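Local coordinates for CDP-glucose-4,6-dehydratase (Yersinia pseudotuberculosis, PDB 1RKX), which probably uses bound NAD to convert CDP-glucose to its 4-keto-6-deoxy derivative by removing water, at residues Asp133-Glu147 with Glu299-Lys311. Residues are numbered along the deposited sequence; the frame is centred on the assembly and turned at random.
Sequences DKCYDNKEWIWGYRE and EAHYLKLDCSKAK
Two loops of this short-chain dehydrogenase/reductase fold join at Y145 and L305 through a single beta bridge. Two backbone bonds make it: Y145 N gives its hydrogen to K304 O at 3.0 Å, and D306 N reaches Y145 O at 2.9 Å. G144 adds a CA-H...O contact to K304 O; with no side chain there, G144 CA can come within 4.0 Å of L305 CA. Beside the bridge, waters add further links: one donates to D133 OD2 and L303 O, another donates to W143 O and accepts from K304 N.

At one end, H301 NE2 donates to E140 OE1 (2.9 Å, 160°). E140 OE1 lies close to the imidazole plane, but the carboxylate is turned 82° to the ring, and the N-H meets the oxygen from above the carboxylate plane. E140 O lies over one imidazole face.

Apolar contacts fill the middle. With CG anti to the backbone N (chi1 -169°), L303 brings CD2 to within 3.3 Å of Y145 CE1 and turns CD1 to the carboxylate of D133. The CD2 branch of L305 rests 3.5 Å from Y136 CE1, while Y145 CB lies over the centre of one face of the Y136 ring.

At the helix 308-314 end, the extended K309 chain runs beside the E147 carboxylate, although its amine pairs with E258. A water donates to E147 OE1 and accepts from K309 N, and E147 OE2 also accepts from N261 N.

D133 touches the bound NAD, and K304 NZ forms a salt bridge with D266 of its own chain and a hydrogen bond with S308 of the second subunit. Backbone bonds, a His-carboxylate bond, leucine branches and bridging waters thus join a loop that contributes D133 to the NAD pocket to a segment that also faces the second subunit.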
loop_
_atom_site.group_PDB
_atom_site.type_symbol
_atom_site.label_atom_id
_atom_site.label_comp_id
_atom_site.label_asym_id
_atom_site.label_seq_id
_atom_site.Cartn_x
_atom_site.Cartn_y
_atom_site.Cartn_z
ATOM N N ASP C 133 -10.413 -5.915 17.326
ATOM C CA ASP C 133 -9.833 -4.726 16.721
ATOM C C ASP C 133 -8.330 -5.012 16.570
ATOM O O ASP C 133 -7.640 -4.366 15.779
ATOM C CB ASP C 133 -10.076 -3.487 17.603
ATOM C CG ASP C 133 -9.452 -3.609 18.982
ATOM O OD1 ASP C 133 -9.586 -4.690 19.600
ATOM O OD2 ASP C 133 -8.841 -2.618 19.455
ATOM N N LYS C 134 -7.841 -6.011 17.303
ATOM C CA LYS C 134 -6.424 -6.387 17.261
ATOM C C LYS C 134 -6.046 -7.354 16.131
ATOM O O LYS C 134 -4.925 -7.855 16.095
ATOM C CB LYS C 134 -6.004 -7.003 18.602
ATOM C CG LYS C 134 -6.288 -6.118 19.808
ATOM C CD LYS C 134 -5.634 -4.757 19.657
ATOM C CE LYS C 134 -5.996 -3.833 20.817
ATOM N NZ LYS C 134 -5.482 -4.345 22.122
ATOM N N CYS C 135 -6.963 -7.622 15.208
ATOM C CA CYS C 135 -6.640 -8.542 14.121
ATOM C C CYS C 135 -5.708 -7.905 13.085
ATOM O O CYS C 135 -5.093 -8.605 12.286
ATOM C CB CYS C 135 -7.917 -9.014 13.418
ATOM S SG CYS C 135 -8.780 -7.705 12.557
ATOM N N TYR C 136 -5.604 -6.580 13.098
ATOM C CA TYR C 136 -4.768 -5.881 12.124
ATOM C C TYR C 136 -3.281 -5.911 12.410
ATOM O O TYR C 136 -2.856 -5.766 13.553
ATOM C CB TYR C 136 -5.176 -4.411 12.001
ATOM C CG TYR C 136 -6.567 -4.178 11.467
ATOM C CD1 TYR C 136 -7.635 -3.902 12.332
ATOM C CD2 TYR C 136 -6.816 -4.215 10.096
ATOM C CE1 TYR C 136 -8.913 -3.667 11.836
ATOM C CE2 TYR C 136 -8.091 -3.980 9.588
ATOM C CZ TYR C 136 -9.131 -3.706 10.462
ATOM O OH TYR C 136 -10.393 -3.466 9.973
ATOM N N ASP C 137 -2.493 -6.092 11.353
ATOM C CA ASP C 137 -1.047 -6.067 11.480
ATOM C C ASP C 137 -0.788 -4.662 12.023
ATOM O O ASP C 137 -1.215 -3.678 11.422
ATOM C CB ASP C 137 -0.407 -6.249 10.102
ATOM C CG ASP C 137 1.093 -6.072 10.124
ATOM O OD1 ASP C 137 1.727 -6.461 11.126
ATOM O OD2 ASP C 137 1.644 -5.554 9.130
ATOM N N ASN C 138 -0.087 -4.564 13.147
ATOM C CA ASN C 138 0.143 -3.269 13.765
ATOM C C ASN C 138 1.239 -2.426 13.129
ATOM O O ASN C 138 2.421 -2.765 13.201
ATOM C CB ASN C 138 0.431 -3.447 15.258
ATOM C CG ASN C 138 0.164 -2.185 16.049
ATOM O OD1 ASN C 138 0.712 -1.125 15.750
ATOM N ND2 ASN C 138 -0.689 -2.289 17.061
ATOM N N LYS C 139 0.835 -1.319 12.517
ATOM C CA LYS C 139 1.774 -0.413 11.870
ATOM C C LYS C 139 2.311 0.628 12.850
ATOM O O LYS C 139 3.141 1.459 12.488
ATOM C CB LYS C 139 1.095 0.289 10.691
ATOM C CG LYS C 139 0.620 -0.655 9.592
ATOM C CD LYS C 139 1.788 -1.419 8.994
ATOM C CE LYS C 139 1.365 -2.255 7.803
ATOM N NZ LYS C 139 2.522 -3.029 7.258
ATOM N N GLU C 140 1.834 0.583 14.088
ATOM C CA GLU C 140 2.276 1.517 15.118
ATOM C C GLU C 140 2.201 2.975 14.666
ATOM O O GLU C 140 3.170 3.725 14.793
ATOM C CB GLU C 140 3.710 1.189 15.544
ATOM C CG GLU C 140 3.852 -0.087 16.365
ATOM C CD GLU C 140 3.286 0.048 17.770
ATOM O OE1 GLU C 140 2.056 0.209 17.914
ATOM O OE2 GLU C 140 4.077 -0.005 18.736
ATOM N N TRP C 141 1.050 3.377 14.136
ATOM C CA TRP C 141 0.874 4.749 13.685
ATOM C C TRP C 141 -0.382 5.382 14.276
ATOM O O TRP C 141 -1.176 4.720 14.948
ATOM C CB TRP C 141 0.843 4.821 12.150
ATOM C CG TRP C 141 -0.205 3.973 11.496
ATOM C CD1 TRP C 141 -1.380 3.543 12.049
ATOM C CD2 TRP C 141 -0.214 3.523 10.135
ATOM N NE1 TRP C 141 -2.119 2.857 11.114
ATOM C CE2 TRP C 141 -1.427 2.831 9.932
ATOM C CE3 TRP C 141 0.687 3.642 9.065
ATOM C CZ2 TRP C 141 -1.768 2.259 8.699
ATOM C CZ3 TRP C 141 0.351 3.075 7.842
ATOM C CH2 TRP C 141 -0.871 2.393 7.668
ATOM N N ILE C 142 -0.564 6.665 13.998
ATOM C CA ILE C 142 -1.686 7.426 14.530
ATOM C C ILE C 142 -3.021 7.251 13.812
ATOM O O ILE C 142 -4.036 7.784 14.253
ATOM C CB ILE C 142 -1.342 8.931 14.528
ATOM C CG1 ILE C 142 -0.004 9.158 15.231
ATOM C CG2 ILE C 142 -2.425 9.717 15.235
ATOM C CD1 ILE C 142 0.432 10.609 15.262
ATOM N N TRP C 143 -3.036 6.499 12.723
ATOM C CA TRP C 143 -4.264 6.336 11.958
ATOM C C TRP C 143 -5.134 5.118 12.260
ATOM O O TRP C 143 -4.635 4.051 12.603
ATOM C CB TRP C 143 -3.924 6.354 10.469
ATOM C CG TRP C 143 -3.317 7.656 10.023
ATOM C CD1 TRP C 143 -3.908 8.885 10.059
ATOM C CD2 TRP C 143 -2.018 7.854 9.458
ATOM N NE1 TRP C 143 -3.061 9.836 9.548
ATOM C CE2 TRP C 143 -1.892 9.233 9.171
ATOM C CE3 TRP C 143 -0.943 7.001 9.167
ATOM C CZ2 TRP C 143 -0.734 9.780 8.605
ATOM C CZ3 TRP C 143 0.208 7.547 8.604
ATOM C CH2 TRP C 143 0.300 8.924 8.329
ATOM N N GLY C 144 -6.444 5.300 12.124
ATOM C CA GLY C 144 -7.373 4.210 12.353
ATOM C C GLY C 144 -7.308 3.260 11.174
ATOM O O GLY C 144 -7.236 3.693 10.022
ATOM N N TYR C 145 -7.338 1.962 11.451
ATOM C CA TYR C 145 -7.260 0.964 10.397
ATOM C C TYR C 145 -8.511 0.843 9.549
ATOM O O TYR C 145 -9.630 0.968 10.038
ATOM C CB TYR C 145 -6.906 -0.401 10.989
ATOM C CG TYR C 145 -5.507 -0.423 11.547
ATOM C CD1 TYR C 145 -5.245 -0.005 12.850
ATOM C CD2 TYR C 145 -4.428 -0.771 10.736
ATOM C CE1 TYR C 145 -3.931 0.073 13.330
ATOM C CE2 TYR C 145 -3.123 -0.697 11.200
ATOM C CZ TYR C 145 -2.879 -0.273 12.493
ATOM O OH TYR C 145 -1.577 -0.184 12.925
ATOM N N ARG C 146 -8.299 0.595 8.264
ATOM C CA ARG C 146 -9.392 0.446 7.317
ATOM C C ARG C 146 -9.550 -1.057 7.077
ATOM O O ARG C 146 -8.584 -1.807 7.195
ATOM C CB ARG C 146 -9.052 1.251 6.052
ATOM C CG ARG C 146 -8.609 2.681 6.451
ATOM C CD ARG C 146 -8.517 3.736 5.342
ATOM N NE ARG C 146 -7.399 3.544 4.435
ATOM C CZ ARG C 146 -6.696 4.526 3.870
ATOM N NH1 ARG C 146 -6.967 5.803 4.112
ATOM N NH2 ARG C 146 -5.722 4.220 3.028
ATOM N N GLU C 147 -10.763 -1.500 6.766
ATOM C CA GLU C 147 -11.019 -2.928 6.587
ATOM C C GLU C 147 -10.201 -3.671 5.540
ATOM O O GLU C 147 -10.061 -4.892 5.623
ATOM C CB GLU C 147 -12.515 -3.172 6.330
ATOM C CG GLU C 147 -13.397 -2.926 7.547
ATOM C CD GLU C 147 -13.907 -1.499 7.639
ATOM O OE1 GLU C 147 -13.384 -0.617 6.920
ATOM O OE2 GLU C 147 -14.832 -1.262 8.441
ATOM N N GLU C 299 2.716 7.071 25.438
ATOM C CA GLU C 299 2.581 6.415 24.142
ATOM C C GLU C 299 2.324 7.460 23.062
ATOM O O GLU C 299 1.485 8.346 23.229
ATOM C CB GLU C 299 1.424 5.416 24.175
ATOM C CG GLU C 299 1.493 4.424 25.324
ATOM C CD GLU C 299 0.342 3.439 25.313
ATOM O OE1 GLU C 299 -0.825 3.885 25.300
ATOM O OE2 GLU C 299 0.602 2.218 25.318
ATOM N N ALA C 300 3.050 7.358 21.954
ATOM C CA ALA C 300 2.891 8.300 20.852
ATOM C C ALA C 300 1.573 8.069 20.117
ATOM O O ALA C 300 1.019 8.983 19.502
ATOM C CB ALA C 300 4.059 8.167 19.879
ATOM N N HIS C 301 1.068 6.844 20.190
ATOM C CA HIS C 301 -0.174 6.506 19.509
ATOM C C HIS C 301 -0.890 5.345 20.181
ATOM O O HIS C 301 -0.323 4.641 21.017
ATOM C CB HIS C 301 0.125 6.118 18.064
ATOM C CG HIS C 301 1.100 4.988 17.948
ATOM N ND1 HIS C 301 2.462 5.168 18.059
ATOM C CD2 HIS C 301 0.907 3.656 17.807
ATOM C CE1 HIS C 301 3.066 3.994 17.992
ATOM N NE2 HIS C 301 2.144 3.061 17.841
ATOM N N TYR C 302 -2.144 5.151 19.791
ATOM C CA TYR C 302 -2.962 4.065 20.312
ATOM C C TYR C 302 -3.757 3.473 19.151
ATOM O O TYR C 302 -4.119 4.176 18.209
ATOM C CB TYR C 302 -3.906 4.582 21.404
ATOM C CG TYR C 302 -4.735 5.777 20.995
ATOM C CD1 TYR C 302 -5.975 5.615 20.377
ATOM C CD2 TYR C 302 -4.273 7.076 21.219
ATOM C CE1 TYR C 302 -6.739 6.721 19.996
ATOM C CE2 TYR C 302 -5.026 8.185 20.839
ATOM C CZ TYR C 302 -6.258 8.000 20.231
ATOM O OH TYR C 302 -7.007 9.092 19.863
ATOM N N LEU C 303 -4.004 2.173 19.227
ATOM C CA LEU C 303 -4.741 1.430 18.205
ATOM C C LEU C 303 -6.183 1.909 18.094
ATOM O O LEU C 303 -6.902 1.960 19.088
ATOM C CB LEU C 303 -4.722 -0.064 18.559
ATOM C CG LEU C 303 -5.190 -1.142 17.572
ATOM C CD1 LEU C 303 -6.628 -0.896 17.140
ATOM C CD2 LEU C 303 -4.266 -1.160 16.373
ATOM N N LYS C 304 -6.601 2.265 16.883
ATOM C CA LYS C 304 -7.974 2.704 16.654
ATOM C C LYS C 304 -8.435 2.251 15.276
ATOM O O LYS C 304 -7.624 1.851 14.438
ATOM C CB LYS C 304 -8.106 4.226 16.791
ATOM C CG LYS C 304 -7.415 5.029 15.723
ATOM C CD LYS C 304 -7.654 6.518 15.941
ATOM C CE LYS C 304 -6.989 7.338 14.851
ATOM N NZ LYS C 304 -7.254 8.787 15.007
ATOM N N LEU C 305 -9.740 2.318 15.044
ATOM C CA LEU C 305 -10.309 1.870 13.785
ATOM C C LEU C 305 -11.048 2.968 13.038
ATOM O O LEU C 305 -11.619 3.874 13.642
ATOM C CB LEU C 305 -11.288 0.719 14.045
ATOM C CG LEU C 305 -10.804 -0.493 14.848
ATOM C CD1 LEU C 305 -11.944 -1.507 14.975
ATOM C CD2 LEU C 305 -9.610 -1.121 14.161
ATOM N N ASP C 306 -11.023 2.886 11.716
ATOM C CA ASP C 306 -11.748 3.841 10.889
ATOM C C ASP C 306 -13.069 3.121 10.626
ATOM O O ASP C 306 -13.075 2.042 10.032
ATOM C CB ASP C 306 -11.022 4.080 9.571
ATOM C CG ASP C 306 -11.737 5.083 8.690
ATOM O OD1 ASP C 306 -12.960 4.936 8.486
ATOM O OD2 ASP C 306 -11.075 6.016 8.198
ATOM N N CYS C 307 -14.176 3.707 11.075
ATOM C CA CYS C 307 -15.483 3.078 10.906
ATOM C C CYS C 307 -16.359 3.748 9.855
ATOM O O CYS C 307 -17.584 3.785 9.993
ATOM C CB CYS C 307 -16.218 3.048 12.252
ATOM S SG CYS C 307 -15.313 2.155 13.532
ATOM N N SER C 308 -15.727 4.269 8.810
ATOM C CA SER C 308 -16.448 4.931 7.724
ATOM C C SER C 308 -17.339 3.943 6.969
ATOM O O SER C 308 -18.423 4.297 6.513
ATOM C CB SER C 308 -15.462 5.579 6.743
ATOM O OG SER C 308 -14.679 6.585 7.374
ATOM N N LYS C 309 -16.878 2.703 6.843
ATOM C CA LYS C 309 -17.630 1.673 6.130
ATOM C C LYS C 309 -18.969 1.356 6.805
ATOM O O LYS C 309 -20.011 1.347 6.152
ATOM C CB LYS C 309 -16.784 0.407 6.023
ATOM C CG LYS C 309 -17.351 -0.667 5.121
ATOM C CD LYS C 309 -16.424 -1.877 5.149
ATOM C CE LYS C 309 -16.918 -3.004 4.293
ATOM N NZ LYS C 309 -15.887 -4.086 4.242
ATOM N N ALA C 310 -18.932 1.087 8.107
ATOM C CA ALA C 310 -20.145 0.793 8.869
ATOM C C ALA C 310 -21.118 1.975 8.779
ATOM O O ALA C 310 -22.328 1.798 8.618
ATOM C CB ALA C 310 -19.789 0.530 10.330
ATOM N N LYS C 311 -20.580 3.182 8.897
ATOM C CA LYS C 311 -21.401 4.385 8.836
ATOM C C LYS C 311 -22.074 4.558 7.476
ATOM O O LYS C 311 -23.286 4.745 7.395
ATOM C CB LYS C 311 -20.548 5.619 9.137
ATOM C CG LYS C 311 -21.291 6.931 8.947
ATOM C CD LYS C 311 -20.391 8.132 9.192
ATOM C CE LYS C 311 -21.153 9.430 8.956
ATOM N NZ LYS C 311 -20.368 10.622 9.371
HETATM O O HOH W 1 -9.286 -0.004 19.016
HETATM O O HOH W 2 -3.898 7.196 17.507
HETATM O O HOH W 3 -4.168 2.942 15.031
HETATM O O HOH W 4 -16.709 0.408 9.506
HETATM O O HOH W 5 -14.324 1.747 7.530
#